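Local coordinates for protein 3-polyprenyl-4-hydroxybenzoate decarboxylase and related decarboxylases (PDB 6H6V) that is a UbiD-family flavoenzyme that binds FMN and manganese, carboxylates 2-furoic acid to 2,5-furandicarboxylic acid and probably also catalyses decarboxylation, at residues P317-V322 with I336-K341; L309-Q314 with I350-T355; L18-K23 with L45-K50. All coordinates share one frame; numbering follows the deposited sequence.

Contact 1 of 3, residues P317-V322 with I336-K341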
ATOM      1  N   PRO F 317     -28.894   3.606  -3.408  1.00 41.82           N
ATOM      2  CA  PRO F 317     -30.282   4.097  -3.329  1.00 41.01           C
ATOM      3  C   PRO F 317     -30.896   4.079  -1.936  1.00 43.01           C
ATOM      4  O   PRO F 317     -31.752   4.906  -1.634  1.00 43.81           O
ATOM      5  CB  PRO F 317     -31.040   3.149  -4.264  1.00 40.23           C
ATOM      6  CG  PRO F 317     -30.004   2.536  -5.138  1.00 38.85           C
ATOM      7  CD  PRO F 317     -28.770   2.453  -4.313  1.00 39.39           C
ATOM      8  N   THR F 318     -30.445   3.141  -1.100  1.00 47.25           N
ATOM      9  CA  THR F 318     -30.900   3.000   0.301  1.00 42.03           C
ATOM     10  C   THR F 318     -30.127   3.851   1.340  1.00 40.09           C
ATOM     11  O   THR F 318     -30.174   3.567   2.533  1.00 39.74           O
ATOM     12  CB  THR F 318     -30.880   1.505   0.712  1.00 36.58           C
ATOM     13  OG1 THR F 318     -29.577   0.945   0.466  1.00 35.15           O
ATOM     14  CG2 THR F 318     -31.932   0.743  -0.085  1.00 37.57           C
ATOM     15  N   VAL F 319     -29.419   4.884   0.907  1.00 38.89           N
ATOM     16  CA  VAL F 319     -28.842   5.853   1.843  1.00 42.81           C
ATOM     17  C   VAL F 319     -29.955   6.380   2.729  1.00 45.62           C
ATOM     18  O   VAL F 319     -31.028   6.710   2.227  1.00 50.91           O
ATOM     19  CB  VAL F 319     -28.162   7.044   1.120  1.00 40.84           C
ATOM     20  CG1 VAL F 319     -29.148   7.855   0.277  1.00 40.84           C
ATOM     21  CG2 VAL F 319     -27.456   7.945   2.109  1.00 40.26           C
ATOM     22  N   LYS F 320     -29.705   6.447   4.036  1.00 44.84           N
ATOM     23  CA  LYS F 320     -30.665   7.028   4.960  1.00 46.53           C
ATOM     24  C   LYS F 320     -30.336   8.509   5.199  1.00 46.48           C
ATOM     25  O   LYS F 320     -31.211   9.361   5.098  1.00 43.65           O
ATOM     26  CB  LYS F 320     -30.768   6.205   6.252  1.00 49.19           C
ATOM     27  CG  LYS F 320     -31.289   6.962   7.478  1.00 57.33           C
ATOM     28  CD  LYS F 320     -32.136   6.128   8.451  1.00 65.28           C
ATOM     29  CE  LYS F 320     -33.616   6.560   8.372  1.00 68.47           C
ATOM     30  NZ  LYS F 320     -34.612   5.472   8.570  1.00 66.34           N
ATOM     31  N   ASN F 321     -29.085   8.836   5.491  1.00 48.11           N
ATOM     32  CA  ASN F 321     -28.780  10.187   5.941  1.00 43.77           C
ATOM     33  C   ASN F 321     -27.352  10.594   5.671  1.00 37.10           C
ATOM     34  O   ASN F 321     -26.476   9.743   5.531  1.00 34.63           O
ATOM     35  CB  ASN F 321     -29.053  10.275   7.438  1.00 47.05           C
ATOM     36  CG  ASN F 321     -29.985  11.404   7.786  1.00 53.86           C
ATOM     37  OD1 ASN F 321     -29.840  12.531   7.285  1.00 58.90           O
ATOM     38  ND2 ASN F 321     -30.954  11.116   8.654  1.00 54.38           N
ATOM     39  N   VAL F 322     -27.131  11.903   5.594  1.00 32.20           N
ATOM     40  CA  VAL F 322     -25.793  12.434   5.416  1.00 33.57           C
ATOM     41  C   VAL F 322     -25.558  13.647   6.270  1.00 32.33           C
ATOM     42  O   VAL F 322     -26.494  14.376   6.588  1.00 37.65           O
ATOM     43  CB  VAL F 322     -25.498  12.802   3.946  1.00 35.53           C
ATOM     44  CG1 VAL F 322     -25.712  11.600   3.039  1.00 34.43           C
ATOM     45  CG2 VAL F 322     -26.335  13.986   3.477  1.00 36.06           C
ATOM     46  N   ILE F 336     -21.920   9.345   6.317  1.00 31.21           N
ATOM     47  CA  ILE F 336     -23.064   8.812   5.595  1.00 32.54           C
ATOM     48  C   ILE F 336     -23.621   7.628   6.391  1.00 32.58           C
ATOM     49  O   ILE F 336     -22.864   6.751   6.811  1.00 30.24           O
ATOM     50  CB  ILE F 336     -22.645   8.226   4.223  1.00 34.70           C
ATOM     51  CG1 ILE F 336     -21.651   9.127   3.471  1.00 35.77           C
ATOM     52  CG2 ILE F 336     -23.857   7.916   3.373  1.00 35.36           C
ATOM     53  CD1 ILE F 336     -22.126  10.507   3.171  1.00 37.30           C
ATOM     54  N   SER F 337     -24.930   7.566   6.560  1.00 32.67           N
ATOM     55  CA  SER F 337     -25.534   6.321   7.020  1.00 36.50           C
ATOM     56  C   SER F 337     -26.294   5.695   5.864  1.00 35.67           C
ATOM     57  O   SER F 337     -26.978   6.396   5.118  1.00 34.24           O
ATOM     58  CB  SER F 337     -26.452   6.538   8.226  1.00 37.82           C
ATOM     59  OG  SER F 337     -27.584   7.325   7.881  1.00 38.05           O
ATOM     60  N   ILE F 338     -26.148   4.379   5.717  1.00 37.42           N
ATOM     61  CA  ILE F 338     -26.830   3.609   4.675  1.00 38.54           C
ATOM     62  C   ILE F 338     -27.499   2.400   5.280  1.00 36.57           C
ATOM     63  O   ILE F 338     -27.005   1.870   6.259  1.00 37.12           O
ATOM     64  CB  ILE F 338     -25.821   3.135   3.593  1.00 38.75           C
ATOM     65  CG1 ILE F 338     -24.865   2.065   4.133  1.00 38.79           C
ATOM     66  CG2 ILE F 338     -25.048   4.323   3.042  1.00 36.58           C
ATOM     67  CD1 ILE F 338     -23.923   1.500   3.125  1.00 40.41           C
ATOM     68  N   GLU F 339     -28.623   1.978   4.712  1.00 40.39           N
ATOM     69  CA  GLU F 339     -29.162   0.632   4.968  1.00 43.98           C
ATOM     70  C   GLU F 339     -28.530  -0.246   3.901  1.00 42.91           C
ATOM     71  O   GLU F 339     -28.948  -0.240   2.746  1.00 44.75           O
ATOM     72  CB  GLU F 339     -30.690   0.599   4.895  1.00 51.17           C
ATOM     73  CG  GLU F 339     -31.306  -0.762   5.198  1.00 60.58           C
ATOM     74  CD  GLU F 339     -32.818  -0.730   5.426  1.00 61.73           C
ATOM     75  OE1 GLU F 339     -33.505   0.204   4.946  1.00 68.85           O
ATOM     76  OE2 GLU F 339     -33.314  -1.653   6.103  1.00 58.69           O
ATOM     77  N   LYS F 340     -27.486  -0.957   4.290  1.00 45.09           N
ATOM     78  CA  LYS F 340     -26.678  -1.709   3.356  1.00 47.80           C
ATOM     79  C   LYS F 340     -27.441  -2.924   2.814  1.00 47.22           C
ATOM     80  O   LYS F 340     -27.863  -3.773   3.580  1.00 41.86           O
ATOM     81  CB  LYS F 340     -25.373  -2.147   4.022  1.00 45.83           C
ATOM     82  CG  LYS F 340     -24.493  -2.975   3.108  1.00 46.89           C
ATOM     83  CD  LYS F 340     -22.999  -2.766   3.360  1.00 49.33           C
ATOM     84  CE  LYS F 340     -22.544  -3.422   4.655  1.00 49.59           C
ATOM     85  NZ  LYS F 340     -21.129  -3.825   4.514  1.00 52.95           N
ATOM     86  N   LYS F 341     -27.600  -2.974   1.495  1.00 46.46           N
ATOM     87  CA  LYS F 341     -28.223  -4.106   0.812  1.00 50.11           C
ATOM     88  C   LYS F 341     -27.217  -4.989   0.061  1.00 45.80           C
ATOM     89  O   LYS F 341     -27.505  -6.161  -0.160  1.00 44.63           O
ATOM     90  CB  LYS F 341     -29.253  -3.638  -0.201  1.00 57.02           C
ATOM     91  CG  LYS F 341     -30.431  -2.881   0.390  1.00 62.13           C
ATOM     92  CD  LYS F 341     -31.347  -3.659   1.292  1.00 65.23           C
ATOM     93  CE  LYS F 341     -32.339  -2.641   1.860  1.00 70.12           C
ATOM     94  NZ  LYS F 341     -33.335  -3.288   2.720  1.00 77.12           N
TER
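Thr318 and Glu339 tie the open end of a beta hairpin, whose strands 319-324 and 333-338 run antiparallel at the edge of the C-terminal domain's sheet. Thr318 CB comes within 3.3 Å of Glu339 O. Its hydroxyl, placed between the backbone N and the carbonyl carbon (chi1 54°), gives that same oxygen a hydrogen bond, OG1 to Glu339 O 2.6 Å. The methyl CG2 lies 3.9 Å from Lys341 CE, the side chains crossing at about a right angle. Threonine suits this position just before the strand: its hydroxyl serves Glu339 O while its methyl packs on Lys341. Glu339 N answers with a bond to Thr318 O (3.1 Å).

Further along, the pairing slips at Ser337, which stands across from both Lys320 and Asn321: a classic beta bulge. On the face toward helix 294-315, the branched side chains of Val319, Val322 and Ile336 form an apolar layer, Val322 CG1 lying 3.8 Å from Ile336 CD1. Ile338 brings this strand close to Thr420, a calcium ligand. The bulge centres on Ser337 O, which accepts from Lys320 N at 2.9 Å and Asn321 N at 3.2 Å, both from the same face of its carbonyl plane.

Contact 2 of 3, residues L309-Q314 with I350-T355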
ATOM      1  N   LEU F 309     -26.622  14.234  -0.381  1.00 35.85           N
ATOM      2  CA  LEU F 309     -27.648  13.200  -0.283  1.00 39.07           C
ATOM      3  C   LEU F 309     -28.048  12.663  -1.646  1.00 41.96           C
ATOM      4  O   LEU F 309     -28.130  11.445  -1.826  1.00 40.86           O
ATOM      5  CB  LEU F 309     -28.895  13.707   0.452  1.00 39.15           C
ATOM      6  CG  LEU F 309     -30.088  12.727   0.623  1.00 36.17           C
ATOM      7  CD1 LEU F 309     -29.651  11.443   1.310  1.00 34.65           C
ATOM      8  CD2 LEU F 309     -31.188  13.374   1.443  1.00 35.89           C
ATOM      9  N   GLN F 310     -28.304  13.568  -2.592  1.00 43.75           N
ATOM     10  CA  GLN F 310     -28.683  13.170  -3.950  1.00 46.59           C
ATOM     11  C   GLN F 310     -27.590  12.351  -4.649  1.00 44.93           C
ATOM     12  O   GLN F 310     -27.891  11.352  -5.311  1.00 45.95           O
ATOM     13  CB  GLN F 310     -29.050  14.381  -4.810  1.00 50.22           C
ATOM     14  CG  GLN F 310     -30.399  14.993  -4.484  1.00 59.22           C
ATOM     15  CD  GLN F 310     -30.658  16.308  -5.233  1.00 66.53           C
ATOM     16  OE1 GLN F 310     -29.895  17.271  -5.143  1.00 69.09           O
ATOM     17  NE2 GLN F 310     -31.762  16.358  -5.941  1.00 73.56           N
ATOM     18  N   THR F 311     -26.336  12.774  -4.478  1.00 42.69           N
ATOM     19  CA  THR F 311     -25.185  12.130  -5.108  1.00 40.81           C
ATOM     20  C   THR F 311     -24.950  10.746  -4.535  1.00 41.03           C
ATOM     21  O   THR F 311     -24.748   9.791  -5.268  1.00 37.38           O
ATOM     22  CB  THR F 311     -23.911  12.972  -4.909  1.00 41.76           C
ATOM     23  OG1 THR F 311     -24.183  14.346  -5.234  1.00 43.57           O
ATOM     24  CG2 THR F 311     -22.791  12.474  -5.787  1.00 40.62           C
ATOM     25  N   VAL F 312     -24.989  10.633  -3.212  1.00 41.04           N
ATOM     26  CA  VAL F 312     -24.866   9.331  -2.564  1.00 38.95           C
ATOM     27  C   VAL F 312     -26.032   8.411  -2.964  1.00 39.50           C
ATOM     28  O   VAL F 312     -25.828   7.223  -3.155  1.00 40.26           O
ATOM     29  CB  VAL F 312     -24.750   9.484  -1.043  1.00 37.04           C
ATOM     30  CG1 VAL F 312     -24.776   8.143  -0.361  1.00 36.60           C
ATOM     31  CG2 VAL F 312     -23.447  10.179  -0.695  1.00 38.22           C
ATOM     32  N   ARG F 313     -27.230   8.966  -3.114  1.00 40.43           N
ATOM     33  CA  ARG F 313     -28.389   8.185  -3.551  1.00 44.00           C
ATOM     34  C   ARG F 313     -28.183   7.537  -4.920  1.00 44.79           C
ATOM     35  O   ARG F 313     -28.654   6.429  -5.157  1.00 42.04           O
ATOM     36  CB  ARG F 313     -29.681   9.019  -3.557  1.00 47.45           C
ATOM     37  CG  ARG F 313     -30.929   8.173  -3.310  1.00 51.20           C
ATOM     38  CD  ARG F 313     -32.235   8.922  -3.557  1.00 52.88           C
ATOM     39  NE  ARG F 313     -32.425  10.144  -2.769  1.00 54.93           N
ATOM     40  CZ  ARG F 313     -32.713  10.190  -1.461  1.00 59.20           C
ATOM     41  NH1 ARG F 313     -32.792   9.079  -0.716  1.00 57.25           N
ATOM     42  NH2 ARG F 313     -32.879  11.374  -0.875  1.00 66.54           N
ATOM     43  N   GLN F 314     -27.467   8.212  -5.810  1.00 49.31           N
ATOM     44  CA  GLN F 314     -27.150   7.631  -7.105  1.00 48.17           C
ATOM     45  C   GLN F 314     -26.377   6.318  -6.984  1.00 45.80           C
ATOM     46  O   GLN F 314     -26.671   5.364  -7.670  1.00 46.54           O
ATOM     47  CB  GLN F 314     -26.362   8.629  -7.960  1.00 47.70           C
ATOM     48  CG  GLN F 314     -25.993   8.094  -9.340  1.00 51.26           C
ATOM     49  CD  GLN F 314     -25.626   9.171 -10.335  1.00 54.30           C
ATOM     50  OE1 GLN F 314     -25.755   8.973 -11.551  1.00 64.07           O
ATOM     51  NE2 GLN F 314     -25.169  10.311  -9.831  1.00 48.63           N
ATOM     52  N   ILE F 350     -18.784   6.252  -0.416  1.00 34.05           N
ATOM     53  CA  ILE F 350     -17.637   7.130  -0.241  1.00 33.17           C
ATOM     54  C   ILE F 350     -17.213   7.780  -1.565  1.00 34.28           C
ATOM     55  O   ILE F 350     -16.852   8.954  -1.593  1.00 36.00           O
ATOM     56  CB  ILE F 350     -16.447   6.366   0.378  1.00 34.09           C
ATOM     57  CG1 ILE F 350     -16.774   5.961   1.821  1.00 35.84           C
ATOM     58  CG2 ILE F 350     -15.177   7.223   0.363  1.00 35.01           C
ATOM     59  CD1 ILE F 350     -15.855   4.881   2.369  1.00 37.60           C
ATOM     60  N   PHE F 351     -17.234   7.029  -2.660  1.00 36.66           N
ATOM     61  CA  PHE F 351     -16.904   7.624  -3.941  1.00 38.68           C
ATOM     62  C   PHE F 351     -17.909   8.720  -4.246  1.00 39.27           C
ATOM     63  O   PHE F 351     -17.524   9.790  -4.669  1.00 37.61           O
ATOM     64  CB  PHE F 351     -16.922   6.610  -5.084  1.00 42.74           C
ATOM     65  CG  PHE F 351     -15.932   5.495  -4.946  1.00 44.55           C
ATOM     66  CD1 PHE F 351     -14.622   5.751  -4.582  1.00 46.46           C
ATOM     67  CD2 PHE F 351     -16.306   4.186  -5.249  1.00 43.52           C
ATOM     68  CE1 PHE F 351     -13.710   4.722  -4.487  1.00 48.45           C
ATOM     69  CE2 PHE F 351     -15.407   3.152  -5.135  1.00 44.70           C
ATOM     70  CZ  PHE F 351     -14.112   3.417  -4.744  1.00 48.78           C
ATOM     71  N   ALA F 352     -19.193   8.458  -4.021  1.00 36.12           N
ATOM     72  CA  ALA F 352     -20.215   9.475  -4.224  1.00 35.48           C
ATOM     73  C   ALA F 352     -19.983  10.706  -3.360  1.00 35.41           C
ATOM     74  O   ALA F 352     -20.136  11.826  -3.835  1.00 35.86           O
ATOM     75  CB  ALA F 352     -21.601   8.903  -4.000  1.00 34.55           C
ATOM     76  N   ALA F 353     -19.590  10.507  -2.116  1.00 37.30           N
ATOM     77  CA  ALA F 353     -19.298  11.629  -1.231  1.00 39.33           C
ATOM     78  C   ALA F 353     -18.193  12.497  -1.809  1.00 38.60           C
ATOM     79  O   ALA F 353     -18.309  13.733  -1.819  1.00 39.05           O
ATOM     80  CB  ALA F 353     -18.943  11.151   0.167  1.00 40.96           C
ATOM     81  N   PHE F 354     -17.146  11.860  -2.336  1.00 38.49           N
ATOM     82  CA  PHE F 354     -16.064  12.616  -2.975  1.00 37.30           C
ATOM     83  C   PHE F 354     -16.533  13.359  -4.215  1.00 37.44           C
ATOM     84  O   PHE F 354     -16.056  14.456  -4.469  1.00 39.10           O
ATOM     85  CB  PHE F 354     -14.863  11.737  -3.330  1.00 39.07           C
ATOM     86  CG  PHE F 354     -14.138  11.150  -2.145  1.00 40.25           C
ATOM     87  CD1 PHE F 354     -13.891  11.892  -1.009  1.00 40.72           C
ATOM     88  CD2 PHE F 354     -13.660   9.845  -2.198  1.00 40.64           C
ATOM     89  CE1 PHE F 354     -13.214  11.326   0.060  1.00 44.49           C
ATOM     90  CE2 PHE F 354     -12.969   9.281  -1.134  1.00 41.16           C
ATOM     91  CZ  PHE F 354     -12.750  10.016  -0.001  1.00 41.20           C
ATOM     92  N   THR F 355     -17.483  12.806  -4.964  1.00 38.70           N
ATOM     93  CA  THR F 355     -17.889  13.458  -6.209  1.00 38.26           C
ATOM     94  C   THR F 355     -18.894  14.589  -5.959  1.00 39.55           C
ATOM     95  O   THR F 355     -19.057  15.460  -6.808  1.00 40.11           O
ATOM     96  CB  THR F 355     -18.347  12.488  -7.338  1.00 38.72           C
ATOM     97  OG1 THR F 355     -19.768  12.484  -7.505  1.00 37.54           O
ATOM     98  CG2 THR F 355     -17.889  11.139  -7.092  1.00 36.50           C
TER
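Thr311, which packs on Ala352, has its hydroxyl OG1 bonded chiefly to Val307 O, one turn back in its own helix; Gln314 OE1 of the second subunit also lies within bonding reach, the single proton serving one oxygen at a time. Threonine suits this buried place because its hydroxyl can be satisfied by a carbonyl of its own helix, leaving the methyl for the neighbour. With CG2 anti to the backbone N (chi1 -48° for OG1), that methyl is turned onto helix 345-356, where it lies 3.4 Å from Ala352 O.

The same methyl is modelled near the hydroxyl of Thr355, but that side chain is poorly placed, so little should be read into the approach.

From the other helix comes Ala352 CB, which points toward 309-314. It sits 3.5 Å from Thr311 O and 3.6 Å from Val312 CA, so a methyl rests directly against main chain. Val312 adds a branch beside it: CG2 reaches Ala352 CB at 4.0 Å and passes near Ala353 N, while its CG1 is directed to the sheet beneath, against Val319.

Both helices therefore use one flank for each other and another for the sheet, since Val312 and Leu309 pack on Val319, and Ile350 and Ala353 on Val363. Their outward side continues into the second subunit, where Phe351 and Phe354 meet Phe354 and Phe351 of that chain with ring planes at about 40°. The segments run roughly antiparallel, 142° between their N-to-C directions, and Ala352 lets their axes approach to 8.1 Å. Two neighbouring helices packed on one face of a beta sheet are the arrangement of a layered alpha/beta domain, here with the helix pair also forming a subunit interface.

Contact 3 of 3, residues L18-K23 with L45-K50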
ATOM      1  N   LEU F  18     -33.462  33.734  21.676  1.00 65.55           N
ATOM      2  CA  LEU F  18     -32.879  35.067  21.459  1.00 67.80           C
ATOM      3  C   LEU F  18     -32.742  35.749  22.795  1.00 65.96           C
ATOM      4  O   LEU F  18     -33.679  35.770  23.559  1.00 65.93           O
ATOM      5  CB  LEU F  18     -33.782  35.908  20.559  1.00 72.22           C
ATOM      6  CG  LEU F  18     -33.413  37.393  20.374  1.00 82.01           C
ATOM      7  CD1 LEU F  18     -32.212  37.579  19.449  1.00 84.65           C
ATOM      8  CD2 LEU F  18     -34.616  38.155  19.836  1.00 87.79           C
ATOM      9  N   LYS F  19     -31.577  36.302  23.070  1.00 68.26           N
ATOM     10  CA  LYS F  19     -31.318  37.001  24.322  1.00 70.09           C
ATOM     11  C   LYS F  19     -30.744  38.351  23.969  1.00 72.29           C
ATOM     12  O   LYS F  19     -30.093  38.516  22.943  1.00 78.92           O
ATOM     13  CB  LYS F  19     -30.371  36.188  25.214  1.00 68.42           C
ATOM     14  CG  LYS F  19     -30.949  34.805  25.524  1.00 75.04           C
ATOM     15  CD  LYS F  19     -30.298  34.038  26.663  1.00 74.68           C
ATOM     16  CE  LYS F  19     -30.690  32.566  26.556  1.00 80.18           C
ATOM     17  NZ  LYS F  19     -30.074  31.711  27.605  1.00 86.06           N
ATOM     18  N   ARG F  20     -31.046  39.335  24.803  1.00 71.47           N
ATOM     19  CA  ARG F  20     -30.681  40.718  24.556  1.00 73.64           C
ATOM     20  C   ARG F  20     -29.478  41.084  25.403  1.00 73.85           C
ATOM     21  O   ARG F  20     -29.344  40.618  26.525  1.00 73.88           O
ATOM     22  CB  ARG F  20     -31.868  41.629  24.871  1.00 74.73           C
ATOM     23  CG  ARG F  20     -33.048  41.394  23.933  1.00 70.96           C
ATOM     24  CD  ARG F  20     -34.339  41.979  24.459  1.00 69.66           C
ATOM     25  NE  ARG F  20     -35.435  41.759  23.517  1.00 68.66           N
ATOM     26  CZ  ARG F  20     -35.748  42.541  22.482  1.00 71.22           C
ATOM     27  NH1 ARG F  20     -35.028  43.640  22.196  1.00 74.75           N
ATOM     28  NH2 ARG F  20     -36.777  42.226  21.703  1.00 67.81           N
ATOM     29  N   VAL F  21     -28.603  41.912  24.853  1.00 76.98           N
ATOM     30  CA  VAL F  21     -27.432  42.386  25.566  1.00 87.23           C
ATOM     31  C   VAL F  21     -27.587  43.884  25.679  1.00 95.56           C
ATOM     32  O   VAL F  21     -27.364  44.620  24.715  1.00 95.93           O
ATOM     33  CB  VAL F  21     -26.135  42.005  24.838  1.00 96.03           C
ATOM     34  CG1 VAL F  21     -24.924  42.720  25.445  1.00 91.07           C
ATOM     35  CG2 VAL F  21     -25.938  40.494  24.903  1.00100.11           C
ATOM     36  N   ARG F  22     -27.975  44.317  26.874  1.00101.71           N
ATOM     37  CA  ARG F  22     -28.304  45.715  27.147  1.00100.54           C
ATOM     38  C   ARG F  22     -27.051  46.527  27.428  1.00 92.74           C
ATOM     39  O   ARG F  22     -26.996  47.702  27.099  1.00 89.58           O
ATOM     40  CB  ARG F  22     -29.295  45.810  28.309  1.00109.15           C
ATOM     41  CG  ARG F  22     -30.506  44.919  28.085  1.00116.51           C
ATOM     42  CD  ARG F  22     -31.683  45.255  28.974  1.00122.64           C
ATOM     43  NE  ARG F  22     -32.921  44.786  28.344  1.00128.23           N
ATOM     44  CZ  ARG F  22     -33.355  43.517  28.318  1.00128.59           C
ATOM     45  NH1 ARG F  22     -34.508  43.223  27.711  1.00122.37           N
ATOM     46  NH2 ARG F  22     -32.645  42.532  28.875  1.00127.46           N
ATOM     47  N   LYS F  23     -26.035  45.887  28.005  1.00 93.08           N
ATOM     48  CA  LYS F  23     -24.787  46.575  28.340  1.00 93.61           C
ATOM     49  C   LYS F  23     -24.077  47.018  27.047  1.00 98.27           C
ATOM     50  O   LYS F  23     -24.253  46.403  25.993  1.00108.67           O
ATOM     51  CB  LYS F  23     -23.891  45.684  29.217  1.00 89.43           C
ATOM     52  CG  LYS F  23     -23.129  46.442  30.296  1.00 89.35           C
ATOM     53  CD  LYS F  23     -22.280  45.530  31.164  1.00 92.39           C
ATOM     54  CE  LYS F  23     -21.126  46.270  31.848  1.00 91.96           C
ATOM     55  NZ  LYS F  23     -19.948  45.367  31.926  1.00 92.86           N
ATOM     56  N   LEU F  45     -28.963  39.771  20.509  1.00 71.69           N
ATOM     57  CA  LEU F  45     -29.289  41.092  19.993  1.00 76.54           C
ATOM     58  C   LEU F  45     -28.610  42.127  20.877  1.00 76.62           C
ATOM     59  O   LEU F  45     -28.992  42.305  22.034  1.00 92.49           O
ATOM     60  CB  LEU F  45     -30.803  41.282  19.986  1.00 75.23           C
ATOM     61  CG  LEU F  45     -31.350  42.664  19.627  1.00 73.26           C
ATOM     62  CD1 LEU F  45     -30.757  43.205  18.346  1.00 70.39           C
ATOM     63  CD2 LEU F  45     -32.850  42.580  19.472  1.00 73.44           C
ATOM     64  N   PHE F  46     -27.590  42.779  20.331  1.00 76.06           N
ATOM     65  CA  PHE F  46     -26.837  43.816  21.038  1.00 79.92           C
ATOM     66  C   PHE F  46     -27.553  45.163  20.901  1.00 78.99           C
ATOM     67  O   PHE F  46     -27.408  45.849  19.888  1.00 82.07           O
ATOM     68  CB  PHE F  46     -25.396  43.899  20.504  1.00 80.13           C
ATOM     69  CG  PHE F  46     -24.629  42.612  20.649  1.00 82.11           C
ATOM     70  CD1 PHE F  46     -23.985  42.303  21.832  1.00 79.36           C
ATOM     71  CD2 PHE F  46     -24.564  41.695  19.597  1.00 89.90           C
ATOM     72  CE1 PHE F  46     -23.272  41.115  21.971  1.00 81.51           C
ATOM     73  CE2 PHE F  46     -23.867  40.507  19.731  1.00 88.28           C
ATOM     74  CZ  PHE F  46     -23.227  40.211  20.920  1.00 85.68           C
ATOM     75  N   GLU F  47     -28.311  45.538  21.928  1.00 87.92           N
ATOM     76  CA  GLU F  47     -29.114  46.774  21.901  1.00 91.68           C
ATOM     77  C   GLU F  47     -28.296  48.067  21.937  1.00 84.96           C
ATOM     78  O   GLU F  47     -28.802  49.106  21.539  1.00 82.04           O
ATOM     79  CB  GLU F  47     -30.160  46.780  23.027  1.00 88.24           C
ATOM     80  CG  GLU F  47     -31.178  45.667  22.873  1.00 87.56           C
ATOM     81  CD  GLU F  47     -32.323  45.704  23.870  1.00 84.41           C
ATOM     82  OE1 GLU F  47     -32.106  46.083  25.053  1.00 74.36           O
ATOM     83  OE2 GLU F  47     -33.445  45.318  23.469  1.00 84.89           O
ATOM     84  N   ARG F  48     -27.040  47.994  22.388  1.00 81.57           N
ATOM     85  CA  ARG F  48     -26.216  49.180  22.593  1.00 84.12           C
ATOM     86  C   ARG F  48     -24.787  48.951  22.086  1.00 76.55           C
ATOM     87  O   ARG F  48     -23.944  48.384  22.781  1.00 61.92           O
ATOM     88  CB  ARG F  48     -26.232  49.533  24.087  1.00 98.67           C
ATOM     89  CG  ARG F  48     -25.841  50.970  24.442  1.00108.46           C
ATOM     90  CD  ARG F  48     -25.887  51.239  25.947  1.00110.98           C
ATOM     91  NE  ARG F  48     -26.424  52.591  26.221  1.00121.30           N
ATOM     92  CZ  ARG F  48     -27.723  52.939  26.211  1.00114.72           C
ATOM     93  NH1 ARG F  48     -28.674  52.047  25.947  1.00105.69           N
ATOM     94  NH2 ARG F  48     -28.068  54.195  26.455  1.00109.35           N
ATOM     95  N   VAL F  49     -24.526  49.392  20.860  1.00 77.02           N
ATOM     96  CA  VAL F  49     -23.214  49.227  20.245  1.00 82.20           C
ATOM     97  C   VAL F  49     -22.487  50.576  20.249  1.00 79.54           C
ATOM     98  O   VAL F  49     -22.925  51.523  19.590  1.00 71.95           O
ATOM     99  CB  VAL F  49     -23.338  48.678  18.802  1.00 83.59           C
ATOM    100  CG1 VAL F  49     -21.968  48.374  18.207  1.00 84.36           C
ATOM    101  CG2 VAL F  49     -24.208  47.425  18.782  1.00 85.09           C
ATOM    102  N   LYS F  50     -21.372  50.630  20.976  1.00 79.30           N
ATOM    103  CA  LYS F  50     -20.558  51.840  21.152  1.00 82.99           C
ATOM    104  C   LYS F  50     -20.276  52.601  19.840  1.00 84.03           C
ATOM    105  O   LYS F  50     -19.566  52.109  18.948  1.00 86.73           O
ATOM    106  CB  LYS F  50     -19.251  51.467  21.890  1.00 86.20           C
ATOM    107  CG  LYS F  50     -18.253  52.580  22.191  1.00 84.52           C
ATOM    108  CD  LYS F  50     -17.076  52.593  21.230  1.00 92.49           C
ATOM    109  CE  LYS F  50     -16.170  53.806  21.479  1.00 94.02           C
ATOM    110  NZ  LYS F  50     -15.366  53.801  22.747  1.00 89.02           N
TER
HETATM  111  O   HOH W   1     -25.266  45.572  23.687  1.00 75.79           O
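Arg20 and Glu47 form the strongest link, a salt bridge with NH1 to OE2 at 2.6 Å. The carboxylate oxygen lies at the edge of the guanidinium, near its plane, although the two flat groups are turned 61° apart. Glu13 of helix 5-14 holds Arg20 NE, so two carboxylates share the guanidinium, at NH1 and at NE. The other oxygen of Glu47 faces Arg22 NE at 3.6 Å, a long pairing of charges alone, because OE1 stands well out of that guanidinium plane.

Backbone bonds join the parallel strands: Leu45 N to Lys19 O (3.0 Å), Val21 N to Leu45 O (2.9 Å) and Glu47 N to Val21 O. A water lies among Val21 O, Lys23 O and Arg48 N and probably bridges the two segments.

Leu45 CD2 lies over one face of the Arg20 guanidinium, while Leu18 CD1 packs on Leu45 CB. On the opposite face of the sheet, Val21 CB sits 3.7 Å from Phe46 CD1, and the ring continues into Ile31 and Leu34 of helix 30-38, the crossover of this beta-alpha-beta unit. Replacing Arg20 with an alanine would probably leave Glu47 OE2 and Glu13 without their shared cation and uncover Leu45 CD2. The Arg20 face thus mixes a salt bridge with leucine packing beside helix 5-14, and the Val21-Phe46 face is apolar; the charges keep to the partly exposed rim, where the arginine's flat group is laid on leucine.

Contacts 1 and 2 belong to one C-terminal domain and touch: Val312 of the helix in contact 2 also packs on Ile336 of contact 1, joining hairpin and helix pair into a single apolar layer. Contact 2 is wholly buried and rests on small and methyl groups, extended by the second subunit. Contact 1 is partly buried, its backbone bonds and a hydroxyl serving a sheet edge. Contact 3, in the N-terminal region on the opposite side of the chain's centre, is about 44 Å from contact 1 between centres. It too is partly buried and strand-based, but it pairs parallel strands and adds an arginine-glutamate network that contacts 1 and 2 lack between their segments.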